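Local coordinates for lipopolysaccharide biosynthesis protein wbpB (Thermus thermophilus HB27, PDB 3OA0), which probably oxidises UDP-N-acetylglucosaminuronic acid with NAD(+) during lipopolysaccharide biosynthesis, with 2-oxoglutarate taking up the electrons, at residues A[151-156]-A[220-225]; A[200-205]-A[292-297]. All blocks are in the same frame, centred on the assembly; numbering follows the deposited sequence.

Interaction 1: residues A[151-156]-A[220-225]; sequences AKDVVL and GARVRW
Lys-152 to Leu-156 and Ala-221 to Trp-225 pair in register as parallel neighbours in the mixed sheet of the C-terminal alpha/beta domain of the Gfo/Idh/MocA family. Five backbone hydrogen bonds join them: Lys-152 N gives to Gly-220 O, then Arg-222 N and O bond Lys-152 O and Val-154 N, and Arg-224 N and O bond Val-154 O and Leu-156 N.

The apolar contacts lie on one face, under helix 186-196. Val-154 makes two of them: its CG1 meets Val-223 CG1 at 4.0 Å, side by side, while its CG2 rests on Ala-221 CB at 4.0 Å. Leu-156 CD2 touches Trp-225 CB, and the indole turns away to meet Phe-189 edge-to-face.

The other face is mixed: a salt bridge at Asp-153 and Arg-222, then Val-155 CG2 against Arg-224 NH1. Arg-222 grips Asp-153 side-on, NE to OD1 at 2.8 Å and NH1 to OD2 at 2.9 Å, both on the syn side, their planes 50° apart. A bend at chi3 (-65°) brings the guanidinium round to the carboxylate. An alanine in place of Arg-222 takes away both donors, and the Asp-153 carboxylate would probably be left without its charge partner and free to turn. Two residues on, Arg-224 NH2 is held by Arg-307 O, and a water donates to Val-154 O at 2.8 Å while accepting from Arg-224 NE at 3.0 Å.

Interaction 2: residues A[200-205]-A[292-297]; sequences LHVEVH and ALLRTL
Val-202 CG1 and Leu-294 CD2 are pressed to 3.4 Å, closer than carbons usually pack, where strand 201-205 meets the last turns of helix 281-296. The same Leu-294 methyl also reaches Val-204 CG2 at 3.7 Å, so one leucine branch bridges two valines on the same face of the strand. The Leu-294 side chain crosses Val-202 at about a right angle and Val-204 more obliquely. With CG1 of Val-202 opposite its own backbone N (chi1 -180°), that methyl is carried up to the helix.

Leu-297, the first residue to leave helical geometry, adds the second grip. Its CD1 lies 3.8 Å from Val-202 CG1 and 3.6 Å from Val-202 O, while its CB comes within 4.3 Å of Val-204 CG2. At the margin Leu-293 CD1 touches Val-202 CG2. The short axes run 8.4 Å apart and 39° from parallel, a helix laid on strand 199-207, at one edge of the mixed sheet within this chain.

No hydrogen bond crosses between the segments; the polar links run round the contact. Arg-207 NH2 bonds both Leu-294 O and Leu-297 O, tying the helix end to the later part of the same strand, and Val-204 pairs through its backbone with Ser-300. Glu-203 turns away from the helix and takes the His-205 NE2 hydrogen in the plane of that ring, at 3.0 Å to OE1. Between the segments, methyl packing and buried apolar surface do the holding, with the Arg-207 bonds to Leu-294 O and Leu-297 O supplying the directional link.

Both interactions belong to the same mixed sheet and are partly buried, but at different depths in its strand order. Interaction 1 joins two inner strands, so backbone hydrogen bonds carry it, with hydrocarbon on the face under helix 186-196 and a salt bridge and water on the other. Interaction 2 sets helix 281-296 against strand 199-207, at one edge of the sheet within this chain, and is wholly apolar between its segments, covering less than half the area. Strand 211-218 lies between strands 221-228 and 199-207. The two contacts meet where Trp-225 CZ2 of interaction 1 packs on Leu-294 CD2 of interaction 2 at 3.6 Å, so the apolar sides of the two contacts touch through the indole.

Interaction 1: residues A[151-156]-A[220-225]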
ATOM      1  N   ALA A 151      15.404  15.880 -46.165  1.00 27.79           N
ATOM      2  CA  ALA A 151      14.795  14.989 -45.159  1.00 27.68           C
ATOM      3  C   ALA A 151      15.275  13.541 -45.284  1.00 27.54           C
ATOM      4  O   ALA A 151      15.724  13.120 -46.346  1.00 27.36           O
ATOM      5  CB  ALA A 151      13.271  15.064 -45.268  1.00 27.15           C
ATOM      6  N   LYS A 152      15.300  12.782 -44.187  1.00 26.36           N
ATOM      7  CA  LYS A 152      15.704  11.381 -44.238  1.00 26.11           C
ATOM      8  C   LYS A 152      14.460  10.505 -44.155  1.00 23.80           C
ATOM      9  O   LYS A 152      13.462  10.912 -43.562  1.00 24.44           O
ATOM     10  CB  LYS A 152      16.593  11.027 -43.041  1.00 25.19           C
ATOM     11  CG  LYS A 152      17.864  11.854 -43.013  1.00 32.73           C
ATOM     12  CD  LYS A 152      18.765  11.366 -44.150  1.00 39.69           C
ATOM     13  CE  LYS A 152      19.426  12.522 -44.879  1.00 44.97           C
ATOM     14  NZ  LYS A 152      20.620  12.922 -44.079  1.00 48.59           N
ATOM     15  N   ASP A 153      14.523   9.318 -44.745  1.00 22.39           N
ATOM     16  CA  ASP A 153      13.467   8.331 -44.511  1.00 23.16           C
ATOM     17  C   ASP A 153      13.972   7.366 -43.451  1.00 21.46           C
ATOM     18  O   ASP A 153      15.018   6.752 -43.628  1.00 21.25           O
ATOM     19  CB  ASP A 153      13.021   7.581 -45.768  1.00 22.44           C
ATOM     20  CG  ASP A 153      12.188   8.505 -46.677  1.00 28.91           C
ATOM     21  OD1 ASP A 153      11.032   8.862 -46.327  1.00 29.10           O
ATOM     22  OD2 ASP A 153      12.755   8.986 -47.676  1.00 29.12           O
ATOM     23  N   VAL A 154      13.223   7.252 -42.363  1.00 21.02           N
ATOM     24  CA  VAL A 154      13.733   6.515 -41.194  1.00 19.03           C
ATOM     25  C   VAL A 154      12.738   5.419 -40.874  1.00 19.32           C
ATOM     26  O   VAL A 154      11.532   5.662 -40.900  1.00 17.64           O
ATOM     27  CB  VAL A 154      13.804   7.472 -40.009  1.00 18.76           C
ATOM     28  CG1 VAL A 154      14.214   6.770 -38.673  1.00 18.59           C
ATOM     29  CG2 VAL A 154      14.757   8.582 -40.323  1.00 14.86           C
ATOM     30  N   VAL A 155      13.229   4.227 -40.562  1.00 19.58           N
ATOM     31  CA  VAL A 155      12.433   3.169 -39.961  1.00 20.60           C
ATOM     32  C   VAL A 155      12.963   2.905 -38.544  1.00 22.75           C
ATOM     33  O   VAL A 155      14.153   2.626 -38.328  1.00 21.55           O
ATOM     34  CB  VAL A 155      12.509   1.876 -40.789  1.00 22.34           C
ATOM     35  CG1 VAL A 155      11.717   0.732 -40.164  1.00 20.13           C
ATOM     36  CG2 VAL A 155      12.105   2.151 -42.272  1.00 21.97           C
ATOM     37  N   LEU A 156      12.084   3.042 -37.560  1.00 21.51           N
ATOM     38  CA  LEU A 156      12.518   2.885 -36.165  1.00 23.39           C
ATOM     39  C   LEU A 156      11.762   1.691 -35.589  1.00 22.61           C
ATOM     40  O   LEU A 156      10.517   1.631 -35.673  1.00 19.75           O
ATOM     41  CB  LEU A 156      12.115   4.108 -35.336  1.00 22.48           C
ATOM     42  CG  LEU A 156      12.601   3.877 -33.907  1.00 27.86           C
ATOM     43  CD1 LEU A 156      13.644   4.936 -33.582  1.00 33.38           C
ATOM     44  CD2 LEU A 156      11.475   3.882 -32.942  1.00 28.36           C
ATOM     45  N   GLY A 220      12.880  17.181 -40.433  1.00 23.50           N
ATOM     46  CA  GLY A 220      14.044  16.602 -41.133  1.00 22.15           C
ATOM     47  C   GLY A 220      13.883  15.151 -41.512  1.00 22.94           C
ATOM     48  O   GLY A 220      14.837  14.527 -41.986  1.00 20.68           O
ATOM     49  N   ALA A 221      12.684  14.576 -41.342  1.00 20.84           N
ATOM     50  CA  ALA A 221      12.619  13.146 -41.566  1.00 20.08           C
ATOM     51  C   ALA A 221      11.199  12.690 -41.678  1.00 20.13           C
ATOM     52  O   ALA A 221      10.311  13.287 -41.094  1.00 21.36           O
ATOM     53  CB  ALA A 221      13.359  12.326 -40.450  1.00 21.76           C
ATOM     54  N   ARG A 222      11.016  11.633 -42.457  1.00 19.51           N
ATOM     55  CA  ARG A 222       9.768  10.885 -42.462  1.00 19.02           C
ATOM     56  C   ARG A 222      10.004   9.577 -41.705  1.00 18.48           C
ATOM     57  O   ARG A 222      10.893   8.832 -42.104  1.00 19.98           O
ATOM     58  CB  ARG A 222       9.300  10.620 -43.897  1.00 16.77           C
ATOM     59  CG  ARG A 222       8.892  11.945 -44.624  1.00 18.25           C
ATOM     60  CD  ARG A 222       8.668  11.710 -46.143  1.00 20.25           C
ATOM     61  NE  ARG A 222       9.909  11.326 -46.827  1.00 20.93           N
ATOM     62  CZ  ARG A 222      10.807  12.184 -47.319  1.00 17.82           C
ATOM     63  NH1 ARG A 222      11.889  11.695 -47.885  1.00 20.24           N
ATOM     64  NH2 ARG A 222      10.628  13.501 -47.271  1.00 18.62           N
ATOM     65  N   VAL A 223       9.181   9.250 -40.696  1.00 17.75           N
ATOM     66  CA  VAL A 223       9.561   8.163 -39.791  1.00 15.67           C
ATOM     67  C   VAL A 223       8.429   7.187 -39.681  1.00 15.33           C
ATOM     68  O   VAL A 223       7.326   7.546 -39.292  1.00 15.14           O
ATOM     69  CB  VAL A 223       9.886   8.683 -38.363  1.00 16.48           C
ATOM     70  CG1 VAL A 223      10.439   7.515 -37.516  1.00 13.54           C
ATOM     71  CG2 VAL A 223      10.886   9.868 -38.371  1.00 14.67           C
ATOM     72  N   ARG A 224       8.714   5.940 -40.005  1.00 14.87           N
ATOM     73  CA  ARG A 224       7.761   4.888 -39.705  1.00 15.69           C
ATOM     74  C   ARG A 224       8.253   4.222 -38.441  1.00 15.98           C
ATOM     75  O   ARG A 224       9.452   3.922 -38.349  1.00 17.55           O
ATOM     76  CB  ARG A 224       7.761   3.889 -40.861  1.00 15.84           C
ATOM     77  CG  ARG A 224       6.965   4.421 -42.062  1.00 15.73           C
ATOM     78  CD  ARG A 224       6.891   3.333 -43.160  1.00 24.92           C
ATOM     79  NE  ARG A 224       8.208   3.139 -43.773  1.00 22.59           N
ATOM     80  CZ  ARG A 224       8.544   2.064 -44.469  1.00 26.35           C
ATOM     81  NH1 ARG A 224       9.772   1.971 -44.979  1.00 24.04           N
ATOM     82  NH2 ARG A 224       7.646   1.102 -44.653  1.00 24.75           N
ATOM     83  N   TRP A 225       7.397   4.052 -37.443  1.00 15.27           N
ATOM     84  CA  TRP A 225       7.911   3.551 -36.165  1.00 17.64           C
ATOM     85  C   TRP A 225       7.057   2.417 -35.627  1.00 18.31           C
ATOM     86  O   TRP A 225       5.839   2.413 -35.879  1.00 17.78           O
ATOM     87  CB  TRP A 225       7.981   4.639 -35.081  1.00 16.67           C
ATOM     88  CG  TRP A 225       6.692   5.432 -34.857  1.00 20.95           C
ATOM     89  CD1 TRP A 225       6.262   6.552 -35.558  1.00 18.77           C
ATOM     90  CD2 TRP A 225       5.661   5.154 -33.900  1.00 20.40           C
ATOM     91  NE1 TRP A 225       5.035   6.954 -35.097  1.00 19.14           N
ATOM     92  CE2 TRP A 225       4.661   6.133 -34.066  1.00 17.92           C
ATOM     93  CE3 TRP A 225       5.514   4.192 -32.890  1.00 20.11           C
ATOM     94  CZ2 TRP A 225       3.514   6.184 -33.258  1.00 21.94           C
ATOM     95  CZ3 TRP A 225       4.362   4.231 -32.103  1.00 22.41           C
ATOM     96  CH2 TRP A 225       3.376   5.221 -32.300  1.00 21.73           C
TER
HETATM   97  O   HOH W   1      10.315   5.315 -43.426  1.00 24.42           O

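Interaction 2: residues A[200-205]-A[292-297]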
ATOM      1  N   LEU A 200       5.409  17.718 -37.860  1.00 27.71           N
ATOM      2  CA  LEU A 200       4.392  18.474 -38.578  1.00 28.80           C
ATOM      3  C   LEU A 200       3.153  17.612 -38.634  1.00 28.67           C
ATOM      4  O   LEU A 200       2.040  18.118 -38.657  1.00 30.85           O
ATOM      5  CB  LEU A 200       4.860  18.719 -40.012  1.00 29.55           C
ATOM      6  CG  LEU A 200       6.263  19.302 -39.902  1.00 31.91           C
ATOM      7  CD1 LEU A 200       6.919  19.380 -41.279  1.00 39.32           C
ATOM      8  CD2 LEU A 200       6.157  20.658 -39.211  1.00 35.84           C
ATOM      9  N   HIS A 201       3.330  16.299 -38.679  1.00 27.47           N
ATOM     10  CA  HIS A 201       2.182  15.416 -38.804  1.00 27.22           C
ATOM     11  C   HIS A 201       2.417  14.150 -37.972  1.00 27.71           C
ATOM     12  O   HIS A 201       3.497  13.559 -38.024  1.00 25.34           O
ATOM     13  CB  HIS A 201       1.941  15.101 -40.279  1.00 27.22           C
ATOM     14  CG  HIS A 201       0.768  14.219 -40.541  1.00 30.38           C
ATOM     15  ND1 HIS A 201      -0.524  14.570 -40.196  1.00 36.74           N
ATOM     16  CD2 HIS A 201       0.670  13.046 -41.211  1.00 33.06           C
ATOM     17  CE1 HIS A 201      -1.359  13.620 -40.578  1.00 35.23           C
ATOM     18  NE2 HIS A 201      -0.658  12.681 -41.195  1.00 38.09           N
ATOM     19  N   VAL A 202       1.375  13.721 -37.257  1.00 28.38           N
ATOM     20  CA  VAL A 202       1.467  12.527 -36.439  1.00 29.55           C
ATOM     21  C   VAL A 202       0.329  11.548 -36.708  1.00 28.96           C
ATOM     22  O   VAL A 202      -0.839  11.938 -36.646  1.00 30.92           O
ATOM     23  CB  VAL A 202       1.513  12.946 -34.946  1.00 30.17           C
ATOM     24  CG1 VAL A 202       1.615  11.732 -34.054  1.00 30.04           C
ATOM     25  CG2 VAL A 202       2.666  13.929 -34.706  1.00 29.05           C
ATOM     26  N   GLU A 203       0.637  10.280 -36.975  1.00 27.42           N
ATOM     27  CA  GLU A 203      -0.402   9.254 -37.138  1.00 26.69           C
ATOM     28  C   GLU A 203      -0.126   8.053 -36.256  1.00 25.87           C
ATOM     29  O   GLU A 203       1.034   7.646 -36.084  1.00 23.48           O
ATOM     30  CB  GLU A 203      -0.487   8.671 -38.557  1.00 26.51           C
ATOM     31  CG  GLU A 203      -0.622   9.741 -39.585  1.00 30.60           C
ATOM     32  CD  GLU A 203      -0.483   9.294 -41.034  1.00 31.90           C
ATOM     33  OE1 GLU A 203      -0.332   8.094 -41.392  1.00 28.88           O
ATOM     34  OE2 GLU A 203      -0.473  10.273 -41.809  1.00 35.02           O
ATOM     35  N   VAL A 204      -1.207   7.436 -35.789  1.00 24.84           N
ATOM     36  CA  VAL A 204      -1.085   6.231 -34.980  1.00 26.85           C
ATOM     37  C   VAL A 204      -1.813   5.123 -35.730  1.00 26.64           C
ATOM     38  O   VAL A 204      -2.989   5.301 -36.071  1.00 27.58           O
ATOM     39  CB  VAL A 204      -1.731   6.485 -33.603  1.00 26.03           C
ATOM     40  CG1 VAL A 204      -1.570   5.281 -32.758  1.00 26.10           C
ATOM     41  CG2 VAL A 204      -1.062   7.701 -32.951  1.00 29.54           C
ATOM     42  N   HIS A 205      -1.139   4.012 -36.008  1.00 27.36           N
ATOM     43  CA  HIS A 205      -1.723   2.977 -36.869  1.00 28.69           C
ATOM     44  C   HIS A 205      -2.087   1.707 -36.113  1.00 29.44           C
ATOM     45  O   HIS A 205      -2.833   0.857 -36.635  1.00 30.98           O
ATOM     46  CB  HIS A 205      -0.763   2.508 -37.971  1.00 27.57           C
ATOM     47  CG  HIS A 205      -0.274   3.598 -38.874  1.00 28.03           C
ATOM     48  ND1 HIS A 205       0.913   3.495 -39.566  1.00 26.99           N
ATOM     49  CD2 HIS A 205      -0.798   4.804 -39.203  1.00 27.48           C
ATOM     50  CE1 HIS A 205       1.104   4.595 -40.275  1.00 26.97           C
ATOM     51  NE2 HIS A 205       0.087   5.410 -40.064  1.00 27.15           N
ATOM     52  N   ALA A 292       2.040  12.885 -25.952  1.00 19.04           N
ATOM     53  CA  ALA A 292       0.664  13.244 -25.617  1.00 21.07           C
ATOM     54  C   ALA A 292      -0.293  13.084 -26.814  1.00 22.66           C
ATOM     55  O   ALA A 292      -1.385  12.565 -26.629  1.00 22.87           O
ATOM     56  CB  ALA A 292       0.593  14.682 -25.037  1.00 21.03           C
ATOM     57  N   LEU A 293       0.109  13.452 -28.035  1.00 24.91           N
ATOM     58  CA  LEU A 293      -0.735  13.253 -29.213  1.00 26.75           C
ATOM     59  C   LEU A 293      -0.941  11.767 -29.467  1.00 28.74           C
ATOM     60  O   LEU A 293      -2.066  11.334 -29.736  1.00 30.42           O
ATOM     61  CB  LEU A 293      -0.095  13.891 -30.450  1.00 27.93           C
ATOM     62  CG  LEU A 293      -0.188  15.418 -30.515  1.00 29.58           C
ATOM     63  CD1 LEU A 293       0.785  16.003 -31.551  1.00 29.95           C
ATOM     64  CD2 LEU A 293      -1.618  15.881 -30.746  1.00 30.67           C
ATOM     65  N   LEU A 294       0.132  10.987 -29.337  1.00 30.22           N
ATOM     66  CA  LEU A 294       0.111   9.552 -29.651  1.00 31.34           C
ATOM     67  C   LEU A 294      -0.841   8.821 -28.715  1.00 31.86           C
ATOM     68  O   LEU A 294      -1.420   7.755 -29.012  1.00 31.03           O
ATOM     69  CB  LEU A 294       1.514   8.946 -29.513  1.00 31.50           C
ATOM     70  CG  LEU A 294       2.608   9.430 -30.461  1.00 33.66           C
ATOM     71  CD1 LEU A 294       3.916   8.661 -30.232  1.00 36.89           C
ATOM     72  CD2 LEU A 294       2.072   9.223 -31.862  1.00 34.65           C
ATOM     73  N   ARG A 295      -0.983   9.437 -27.550  1.00 32.11           N
ATOM     74  CA  ARG A 295      -1.677   8.829 -26.434  1.00 33.08           C
ATOM     75  C   ARG A 295      -3.157   9.096 -26.634  1.00 33.38           C
ATOM     76  O   ARG A 295      -3.957   8.294 -26.195  1.00 33.56           O
ATOM     77  CB  ARG A 295      -1.158   9.488 -25.140  1.00 33.58           C
ATOM     78  CG  ARG A 295      -1.879   9.239 -23.853  1.00 30.68           C
ATOM     79  CD  ARG A 295      -1.256  10.051 -22.693  1.00 24.17           C
ATOM     80  NE  ARG A 295       0.202  10.014 -22.694  1.00 18.97           N
ATOM     81  CZ  ARG A 295       0.941  11.061 -22.343  1.00 21.38           C
ATOM     82  NH1 ARG A 295       0.347  12.195 -22.025  1.00 22.15           N
ATOM     83  NH2 ARG A 295       2.262  10.999 -22.381  1.00 21.37           N
ATOM     84  N   THR A 296      -3.507  10.184 -27.321  1.00 33.22           N
ATOM     85  CA  THR A 296      -4.883  10.687 -27.424  1.00 34.07           C
ATOM     86  C   THR A 296      -5.483  10.689 -28.861  1.00 35.29           C
ATOM     87  O   THR A 296      -6.703  10.635 -28.995  1.00 35.60           O
ATOM     88  CB  THR A 296      -4.963  12.171 -26.956  1.00 34.28           C
ATOM     89  OG1 THR A 296      -4.085  12.947 -27.771  1.00 35.80           O
ATOM     90  CG2 THR A 296      -4.569  12.405 -25.476  1.00 31.33           C
ATOM     91  N   LEU A 297      -4.665  10.794 -29.919  1.00 34.80           N
ATOM     92  CA  LEU A 297      -5.114  10.718 -31.334  1.00 35.22           C
ATOM     93  C   LEU A 297      -5.904   9.462 -31.731  1.00 35.46           C
ATOM     94  O   LEU A 297      -5.528   8.354 -31.372  1.00 34.88           O
ATOM     95  CB  LEU A 297      -3.931  10.851 -32.326  1.00 34.26           C
ATOM     96  CG  LEU A 297      -3.338  12.260 -32.507  1.00 36.39           C
ATOM     97  CD1 LEU A 297      -2.043  12.376 -33.322  1.00 34.73           C
ATOM     98  CD2 LEU A 297      -4.357  13.288 -32.954  1.00 37.45           C
TER